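Local coordinates for protein LIN-41 (Caenorhabditis elegans, PDB 4UMG) that controls the onset of developmental plasticity as a TRIM-NHL protein, here represented by its filamin domain, an immunoglobulin-like beta sandwich, at residues A[28-33]-A[95-100]; A[10-15]-A[118-123]; A[77-82]-A[103-108]. All coordinates share one frame; numbering follows the deposited sequence.

Contact 1 of 3, residues A[28-33]-A[95-100]; sequences IYVQLR and GIVALS
V30 and V97 face each other as a hydrogen-bonded pair of antiparallel strands, and their side chains lie next to one another and point the same way. The methyl CG1 of V97 is the one that reaches across, 3.6 Å from CB of V30. CG2 of V30 meets CD1 of L99 at 3.8 Å. On the opposite face, I96 serves two neighbours with two branches. Its CG2 lies 3.8 Å from CD1 of the Y29 ring, which meets CB of A98 with CE1. Its CD1 comes to 3.4 Å from NE2 of Q31, and the bend of the glutamine chain at chi2 (66°) lays a face of the amide on this methyl.

Between the two faces runs the backbone ladder of strands 26-31 and 96-101. I28 pairs with L99 and V30 with V97 through two N-H...O bonds each, and L32 N closes the series on G95 O at 2.8 Å, with an N-H...O angle of 166°. G95, which offers that oxygen, has positive phi.

Further out, M89 packs on V97, while I113 of strand 107-115 touches both V30 and L99 and I120 also covers V30. The outer edges of the pair are bonded in turn: Y29 and Q31 to V13 and S11, A98 to T90. The chemistry is thus divided by face: I28, V30, V97 and L99 turn to the hydrophobic interior of the filamin sandwich, whereas Y29 and Q31 bring polar groups to the more exposed side, where I96 lies against the face of the Q31 amide and, with A98, against the Y29 ring.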
loop_
_atom_site.group_PDB
_atom_site.type_symbol
_atom_site.label_atom_id
_atom_site.label_comp_id
_atom_site.label_asym_id
_atom_site.label_seq_id
_atom_site.Cartn_x
_atom_site.Cartn_y
_atom_site.Cartn_z
ATOM N N ILE A 28 1.802 -5.837 -1.736
ATOM C CA ILE A 28 0.910 -5.535 -0.614
ATOM C C ILE A 28 -0.480 -5.443 -1.224
ATOM O O ILE A 28 -0.640 -4.811 -2.270
ATOM C CB ILE A 28 1.303 -4.220 0.109
ATOM C CG1 ILE A 28 2.771 -4.259 0.615
ATOM C CG2 ILE A 28 0.317 -3.899 1.262
ATOM C CD1 ILE A 28 3.284 -2.819 0.974
ATOM N N TYR A 29 -1.485 -6.062 -0.583
ATOM C CA TYR A 29 -2.848 -6.022 -1.104
ATOM C C TYR A 29 -3.683 -5.078 -0.277
ATOM O O TYR A 29 -3.571 -5.091 0.944
ATOM C CB TYR A 29 -3.475 -7.419 -1.110
ATOM C CG TYR A 29 -2.822 -8.331 -2.117
ATOM C CD1 TYR A 29 -3.133 -8.241 -3.469
ATOM C CD2 TYR A 29 -1.844 -9.242 -1.730
ATOM C CE1 TYR A 29 -2.555 -9.097 -4.401
ATOM C CE2 TYR A 29 -1.229 -10.078 -2.661
ATOM C CZ TYR A 29 -1.582 -9.995 -3.996
ATOM O OH TYR A 29 -1.002 -10.826 -4.925
ATOM N N VAL A 30 -4.453 -4.202 -0.950
ATOM C CA VAL A 30 -5.319 -3.188 -0.330
ATOM C C VAL A 30 -6.783 -3.438 -0.720
ATOM O O VAL A 30 -7.092 -3.664 -1.889
ATOM C CB VAL A 30 -4.845 -1.754 -0.683
ATOM C CG1 VAL A 30 -5.751 -0.687 -0.069
ATOM C CG2 VAL A 30 -3.397 -1.534 -0.249
ATOM N N GLN A 31 -7.670 -3.469 0.275
ATOM C CA GLN A 31 -9.076 -3.716 0.033
ATOM C C GLN A 31 -9.767 -2.369 0.030
ATOM O O GLN A 31 -9.743 -1.684 1.049
ATOM C CB GLN A 31 -9.615 -4.593 1.173
ATOM C CG GLN A 31 -11.038 -5.072 0.997
ATOM C CD GLN A 31 -11.204 -6.007 -0.160
ATOM O OE1 GLN A 31 -11.499 -5.582 -1.285
ATOM N NE2 GLN A 31 -11.133 -7.305 0.114
ATOM N N LEU A 32 -10.326 -1.967 -1.119
ATOM C CA LEU A 32 -11.041 -0.699 -1.233
ATOM C C LEU A 32 -12.518 -0.948 -0.980
ATOM O O LEU A 32 -13.115 -1.888 -1.527
ATOM C CB LEU A 32 -10.858 -0.071 -2.616
ATOM C CG LEU A 32 -9.406 0.246 -3.063
ATOM C CD1 LEU A 32 -9.381 0.718 -4.484
ATOM C CD2 LEU A 32 -8.748 1.325 -2.179
ATOM N N ARG A 33 -13.091 -0.138 -0.122
ATOM C CA ARG A 33 -14.509 -0.210 0.221
ATOM C C ARG A 33 -15.102 1.168 0.100
ATOM O O ARG A 33 -14.379 2.149 0.360
ATOM C CB ARG A 33 -14.716 -0.698 1.681
ATOM C CG ARG A 33 -14.261 -2.174 1.883
ATOM C CD ARG A 33 -14.553 -2.651 3.302
ATOM N NE ARG A 33 -14.002 -3.986 3.569
ATOM C CZ ARG A 33 -14.707 -5.114 3.506
ATOM N NH1 ARG A 33 -15.990 -5.085 3.173
ATOM N NH2 ARG A 33 -14.126 -6.282 3.748
ATOM N N GLY A 95 -12.550 -4.718 -6.037
ATOM C CA GLY A 95 -11.923 -3.697 -5.204
ATOM C C GLY A 95 -10.593 -4.002 -4.548
ATOM O O GLY A 95 -10.172 -3.273 -3.643
ATOM N N ILE A 96 -9.894 -5.033 -4.998
ATOM C CA ILE A 96 -8.548 -5.291 -4.461
ATOM C C ILE A 96 -7.583 -4.591 -5.391
ATOM O O ILE A 96 -7.785 -4.608 -6.611
ATOM C CB ILE A 96 -8.227 -6.817 -4.336
ATOM C CG1 ILE A 96 -8.934 -7.461 -3.123
ATOM C CG2 ILE A 96 -6.700 -7.103 -4.319
ATOM C CD1 ILE A 96 -8.244 -7.313 -1.713
ATOM N N VAL A 97 -6.552 -3.947 -4.811
ATOM C CA VAL A 97 -5.476 -3.343 -5.573
ATOM C C VAL A 97 -4.162 -3.968 -5.061
ATOM O O VAL A 97 -3.932 -4.019 -3.847
ATOM C CB VAL A 97 -5.471 -1.785 -5.571
ATOM C CG1 VAL A 97 -5.323 -1.213 -4.173
ATOM C CG2 VAL A 97 -4.389 -1.219 -6.500
ATOM N N ALA A 98 -3.341 -4.483 -5.974
ATOM C CA ALA A 98 -2.037 -5.027 -5.593
ATOM C C ALA A 98 -1.016 -3.901 -5.770
ATOM O O ALA A 98 -1.017 -3.240 -6.815
ATOM C CB ALA A 98 -1.674 -6.209 -6.494
ATOM N N LEU A 99 -0.212 -3.613 -4.714
ATOM C CA LEU A 99 0.828 -2.605 -4.734
ATOM C C LEU A 99 2.159 -3.329 -4.754
ATOM O O LEU A 99 2.389 -4.189 -3.908
ATOM C CB LEU A 99 0.756 -1.753 -3.474
ATOM C CG LEU A 99 -0.546 -0.970 -3.259
ATOM C CD1 LEU A 99 -0.414 -0.080 -2.042
ATOM C CD2 LEU A 99 -0.881 -0.084 -4.448
ATOM N N SER A 100 2.975 -3.076 -5.768
ATOM C CA SER A 100 4.250 -3.764 -5.900
ATOM C C SER A 100 5.406 -2.802 -5.847
ATOM O O SER A 100 5.335 -1.716 -6.418
ATOM C CB SER A 100 4.303 -4.563 -7.209
ATOM O OG SER A 100 3.429 -5.670 -7.101
#

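Contact 2 of 3, residues A[10-15]-A[118-123]; sequences SSIVGD and TPISGC
I120 leans over the backbone of S10 and S11, and its side chain can be traced atom by atom. CB stands 3.6 Å from the carbonyl oxygen O of S10. The branch CG2 turns to CB of S10, at 3.9 Å. The other branch starts back over the residue's own main chain (chi1 64°), a course that sends CD1 across to CA of S11 at 4.0 Å and, at about a right angle, to CG1 of I12. The tip of I12 continues the apolar layer, its CD1 meeting SG of C123 at 3.9 Å.

This is the edge of a filamin-type immunoglobulin-like sandwich: strand 11-12 is bonded to strand 26-31 on its other side, and the type II turn from I120 to C123, closed by C123 N on I120 O, lies against it. I113 packs on I12, and V115 on I120.

The polar link is made by S121, which grips the carbonyl oxygen of S10 twice. S121 OG donates at 2.7 Å from S10 O, tilted 29° from the carbonyl plane, while S121 N donates from the opposite face over a longer 3.2 Å and with a more bent N-H...O angle of 144°. A water accepts from I12 N and donates to S121 O, bridging the two backbones where they part. The hydroxyl of S10 is engaged elsewhere, with C6 O and R33 N.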
loop_
_atom_site.group_PDB
_atom_site.type_symbol
_atom_site.label_atom_id
_atom_site.label_comp_id
_atom_site.label_asym_id
_atom_site.label_seq_id
_atom_site.Cartn_x
_atom_site.Cartn_y
_atom_site.Cartn_z
ATOM N N SER A 10 -11.261 1.657 3.740
ATOM C CA SER A 10 -10.258 0.933 2.941
ATOM C C SER A 10 -9.076 0.543 3.828
ATOM O O SER A 10 -8.721 1.284 4.748
ATOM C CB SER A 10 -9.817 1.760 1.738
ATOM O OG SER A 10 -10.973 1.989 0.945
ATOM N N SER A 11 -8.484 -0.633 3.592
ATOM C CA SER A 11 -7.397 -1.088 4.452
ATOM C C SER A 11 -6.448 -2.027 3.753
ATOM O O SER A 11 -6.819 -2.662 2.767
ATOM C CB SER A 11 -7.976 -1.834 5.657
ATOM O OG SER A 11 -8.774 -2.920 5.218
ATOM N N ILE A 12 -5.273 -2.220 4.347
ATOM C CA ILE A 12 -4.301 -3.201 3.848
ATOM C C ILE A 12 -4.780 -4.574 4.337
ATOM O O ILE A 12 -5.237 -4.699 5.481
ATOM C CB ILE A 12 -2.870 -2.874 4.351
ATOM C CG1 ILE A 12 -2.388 -1.481 3.869
ATOM C CG2 ILE A 12 -1.878 -3.998 3.988
ATOM C CD1 ILE A 12 -1.229 -0.854 4.706
ATOM N N VAL A 13 -4.680 -5.587 3.470
ATOM C CA VAL A 13 -5.074 -6.970 3.769
ATOM C C VAL A 13 -3.922 -7.658 4.527
ATOM O O VAL A 13 -2.849 -7.878 3.960
ATOM C CB VAL A 13 -5.468 -7.735 2.477
ATOM C CG1 VAL A 13 -5.837 -9.196 2.771
ATOM C CG2 VAL A 13 -6.608 -7.036 1.750
ATOM N N GLY A 14 -4.153 -7.959 5.801
ATOM C CA GLY A 14 -3.188 -8.641 6.662
ATOM C C GLY A 14 -2.056 -7.763 7.162
ATOM O O GLY A 14 -2.035 -6.549 6.912
ATOM N N ASP A 15 -1.122 -8.370 7.908
ATOM C CA ASP A 15 0.039 -7.655 8.445
ATOM C C ASP A 15 1.363 -8.125 7.822
ATOM O O ASP A 15 2.428 -7.736 8.302
ATOM C CB ASP A 15 0.076 -7.714 9.986
ATOM C CG ASP A 15 -1.036 -6.947 10.667
ATOM O OD1 ASP A 15 -0.902 -5.711 10.811
ATOM O OD2 ASP A 15 -2.019 -7.587 11.101
ATOM N N THR A 118 -6.898 11.250 1.164
ATOM C CA THR A 118 -6.904 10.971 2.598
ATOM C C THR A 118 -6.232 9.640 2.901
ATOM O O THR A 118 -6.613 8.651 2.287
ATOM C CB THR A 118 -8.369 10.945 3.133
ATOM O OG1 THR A 118 -8.944 12.238 2.972
ATOM C CG2 THR A 118 -8.445 10.500 4.607
ATOM N N PRO A 119 -5.331 9.554 3.907
ATOM C CA PRO A 119 -4.712 8.248 4.237
ATOM C C PRO A 119 -5.743 7.193 4.596
ATOM O O PRO A 119 -6.721 7.505 5.312
ATOM C CB PRO A 119 -3.834 8.557 5.451
ATOM C CG PRO A 119 -3.497 10.043 5.299
ATOM C CD PRO A 119 -4.774 10.644 4.738
ATOM N N ILE A 120 -5.543 5.952 4.103
ATOM C CA ILE A 120 -6.481 4.882 4.430
ATOM C C ILE A 120 -6.282 4.437 5.859
ATOM O O ILE A 120 -5.316 4.863 6.495
ATOM C CB ILE A 120 -6.398 3.710 3.442
ATOM C CG1 ILE A 120 -4.993 2.994 3.483
ATOM C CG2 ILE A 120 -6.792 4.199 2.039
ATOM C CD1 ILE A 120 -4.945 1.623 2.793
ATOM N N SER A 121 -7.155 3.524 6.357
ATOM C CA SER A 121 -6.994 3.054 7.735
ATOM C C SER A 121 -5.622 2.409 7.895
ATOM O O SER A 121 -5.193 1.622 7.051
ATOM C CB SER A 121 -8.096 2.062 8.100
ATOM O OG SER A 121 -7.957 0.884 7.332
ATOM N N GLY A 122 -4.918 2.799 8.932
ATOM C CA GLY A 122 -3.614 2.231 9.218
ATOM C C GLY A 122 -2.438 2.915 8.562
ATOM O O GLY A 122 -1.312 2.485 8.796
ATOM N N CYS A 123 -2.668 3.990 7.763
ATOM C CA CYS A 123 -1.569 4.701 7.066
ATOM C C CYS A 123 -1.354 6.137 7.576
ATOM O O CYS A 123 -2.321 6.757 8.031
ATOM C CB CYS A 123 -1.773 4.678 5.556
ATOM S SG CYS A 123 -1.510 3.058 4.812
HETATM O O HOH W 1 -4.665 -0.934 6.839
#

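Contact 3 of 3, residues A[77-82]-A[103-108]; sequences VISPDG and PSIEGS
Apolar contact between P80 and I105 carries this meeting of two loops. The ring carbon CD of P80 rests 3.8 Å from CD1 of I105; the ring and the isoleucine branch run alongside each other, pointing oppositely. A chi1 of 64° swings the long branch of I105 over to the proline, and its methyl CD1 also comes within 4.2 Å of OD2 of D81.

The proline ring is otherwise laid against the backbone of E106 to S108. CG of P80 lies 3.5 Å from both E106 O and S108 N, and CA of P80 makes a CA-H...O contact with S108 O.

Polar linkage is by water: one molecule lies within bonding distance of S108 O (2.8 Å) and, more loosely, of I78 O (3.3 Å), and cannot serve every acceptor around it at once. No direct hydrogen bond joins the two segments. The charged ends look elsewhere, E106 to R22 in a salt bridge and D81 to the hydroxyl of S83.

S79 to G82 form a type I turn, closed by G82 N on S79 O. The turn lies in the loop of the beta hairpin formed by strands 73-78 and 84-91, packed on the loop that leads into strand 107-115, at one end of the immunoglobulin-like filamin sandwich.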
loop_
_atom_site.group_PDB
_atom_site.type_symbol
_atom_site.label_atom_id
_atom_site.label_comp_id
_atom_site.label_asym_id
_atom_site.label_seq_id
_atom_site.Cartn_x
_atom_site.Cartn_y
_atom_site.Cartn_z
ATOM N N VAL A 77 5.980 4.835 -1.384
ATOM C CA VAL A 77 6.904 4.131 -0.529
ATOM C C VAL A 77 8.182 4.938 -0.550
ATOM O O VAL A 77 8.616 5.383 -1.628
ATOM C CB VAL A 77 7.146 2.688 -0.998
ATOM C CG1 VAL A 77 8.345 2.044 -0.290
ATOM C CG2 VAL A 77 5.896 1.835 -0.810
ATOM N N ILE A 78 8.693 5.238 0.648
ATOM C CA ILE A 78 9.934 5.987 0.836
ATOM C C ILE A 78 10.918 5.051 1.459
ATOM O O ILE A 78 10.598 4.380 2.446
ATOM C CB ILE A 78 9.732 7.210 1.739
ATOM C CG1 ILE A 78 8.481 7.993 1.303
ATOM C CG2 ILE A 78 10.986 8.067 1.738
ATOM C CD1 ILE A 78 8.452 8.408 -0.313
ATOM N N SER A 79 12.148 5.024 0.921
ATOM C CA SER A 79 13.153 4.141 1.445
ATOM C C SER A 79 13.786 4.763 2.723
ATOM O O SER A 79 13.465 5.915 3.051
ATOM C CB SER A 79 14.187 3.862 0.342
ATOM O OG SER A 79 15.037 4.986 0.245
ATOM N N PRO A 80 14.665 4.016 3.458
ATOM C CA PRO A 80 15.269 4.549 4.689
ATOM C C PRO A 80 16.164 5.785 4.525
ATOM O O PRO A 80 16.443 6.461 5.519
ATOM C CB PRO A 80 16.082 3.356 5.231
ATOM C CG PRO A 80 15.540 2.173 4.544
ATOM C CD PRO A 80 15.113 2.632 3.206
ATOM N N ASP A 81 16.597 6.072 3.288
ATOM C CA ASP A 81 17.435 7.250 2.991
ATOM C C ASP A 81 16.601 8.439 2.446
ATOM O O ASP A 81 17.172 9.448 2.010
ATOM C CB ASP A 81 18.607 6.878 2.048
ATOM C CG ASP A 81 18.244 6.566 0.597
ATOM O OD1 ASP A 81 17.064 6.720 0.229
ATOM O OD2 ASP A 81 19.153 6.212 -0.182
ATOM N N GLY A 82 15.264 8.321 2.494
ATOM C CA GLY A 82 14.386 9.387 2.036
ATOM C C GLY A 82 14.048 9.436 0.567
ATOM O O GLY A 82 13.301 10.332 0.146
ATOM N N PRO A 103 12.391 -3.140 -2.790
ATOM C CA PRO A 103 13.244 -2.473 -1.799
ATOM C C PRO A 103 14.706 -2.838 -2.031
ATOM O O PRO A 103 15.087 -3.979 -1.773
ATOM C CB PRO A 103 12.713 -2.986 -0.465
ATOM C CG PRO A 103 12.082 -4.314 -0.786
ATOM C CD PRO A 103 11.791 -4.378 -2.252
ATOM N N SER A 104 15.514 -1.880 -2.528
ATOM C CA SER A 104 16.923 -2.172 -2.874
ATOM C C SER A 104 17.855 -2.223 -1.667
ATOM O O SER A 104 18.921 -2.837 -1.729
ATOM C CB SER A 104 17.435 -1.166 -3.902
ATOM O OG SER A 104 17.733 0.090 -3.314
ATOM N N ILE A 105 17.482 -1.537 -0.584
ATOM C CA ILE A 105 18.304 -1.434 0.610
ATOM C C ILE A 105 17.538 -1.895 1.859
ATOM O O ILE A 105 16.301 -1.842 1.905
ATOM C CB ILE A 105 18.922 -0.016 0.755
ATOM C CG1 ILE A 105 17.854 1.087 0.942
ATOM C CG2 ILE A 105 19.868 0.302 -0.404
ATOM C CD1 ILE A 105 18.419 2.442 1.434
ATOM N N GLU A 106 18.287 -2.340 2.872
ATOM C CA GLU A 106 17.703 -2.792 4.135
ATOM C C GLU A 106 17.271 -1.591 4.943
ATOM O O GLU A 106 17.838 -0.511 4.760
ATOM C CB GLU A 106 18.749 -3.599 4.946
ATOM C CG GLU A 106 20.115 -2.932 5.067
ATOM C CD GLU A 106 21.141 -3.318 4.010
ATOM O OE1 GLU A 106 20.986 -2.921 2.828
ATOM O OE2 GLU A 106 22.121 -4.005 4.376
ATOM N N GLY A 107 16.344 -1.807 5.879
ATOM C CA GLY A 107 15.937 -0.751 6.799
ATOM C C GLY A 107 14.473 -0.398 6.854
ATOM O O GLY A 107 13.600 -1.126 6.386
ATOM N N SER A 108 14.208 0.754 7.456
ATOM C CA SER A 108 12.871 1.219 7.759
ATOM C C SER A 108 12.223 2.033 6.644
ATOM O O SER A 108 12.566 3.187 6.456
ATOM C CB SER A 108 12.893 2.019 9.060
ATOM O OG SER A 108 11.578 2.204 9.545
HETATM O O HOH W 2 11.484 5.503 5.376
#

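In the fold
The three contacts illustrate how a filamin-type sandwich is tied together by pieces distant in sequence. Contacts 1 and 2 adjoin, their centres about 9 Å apart: strand 26-31, part of contact 1, is also the neighbour of strand 11-12 in contact 2, and I28 packs its CG2 on CG2 of I12 at 3.5 Å. Contact 3 lies at the far end, on the other side of the chain's centre from contact 1, with centres about 21 Å apart. Its centre is about 20 Å from that of contact 2, and the nearest atoms of the two are about 9 Å apart, but strand 107-115 runs from it back to the neighbourhood of segment 118-123, joining both ends.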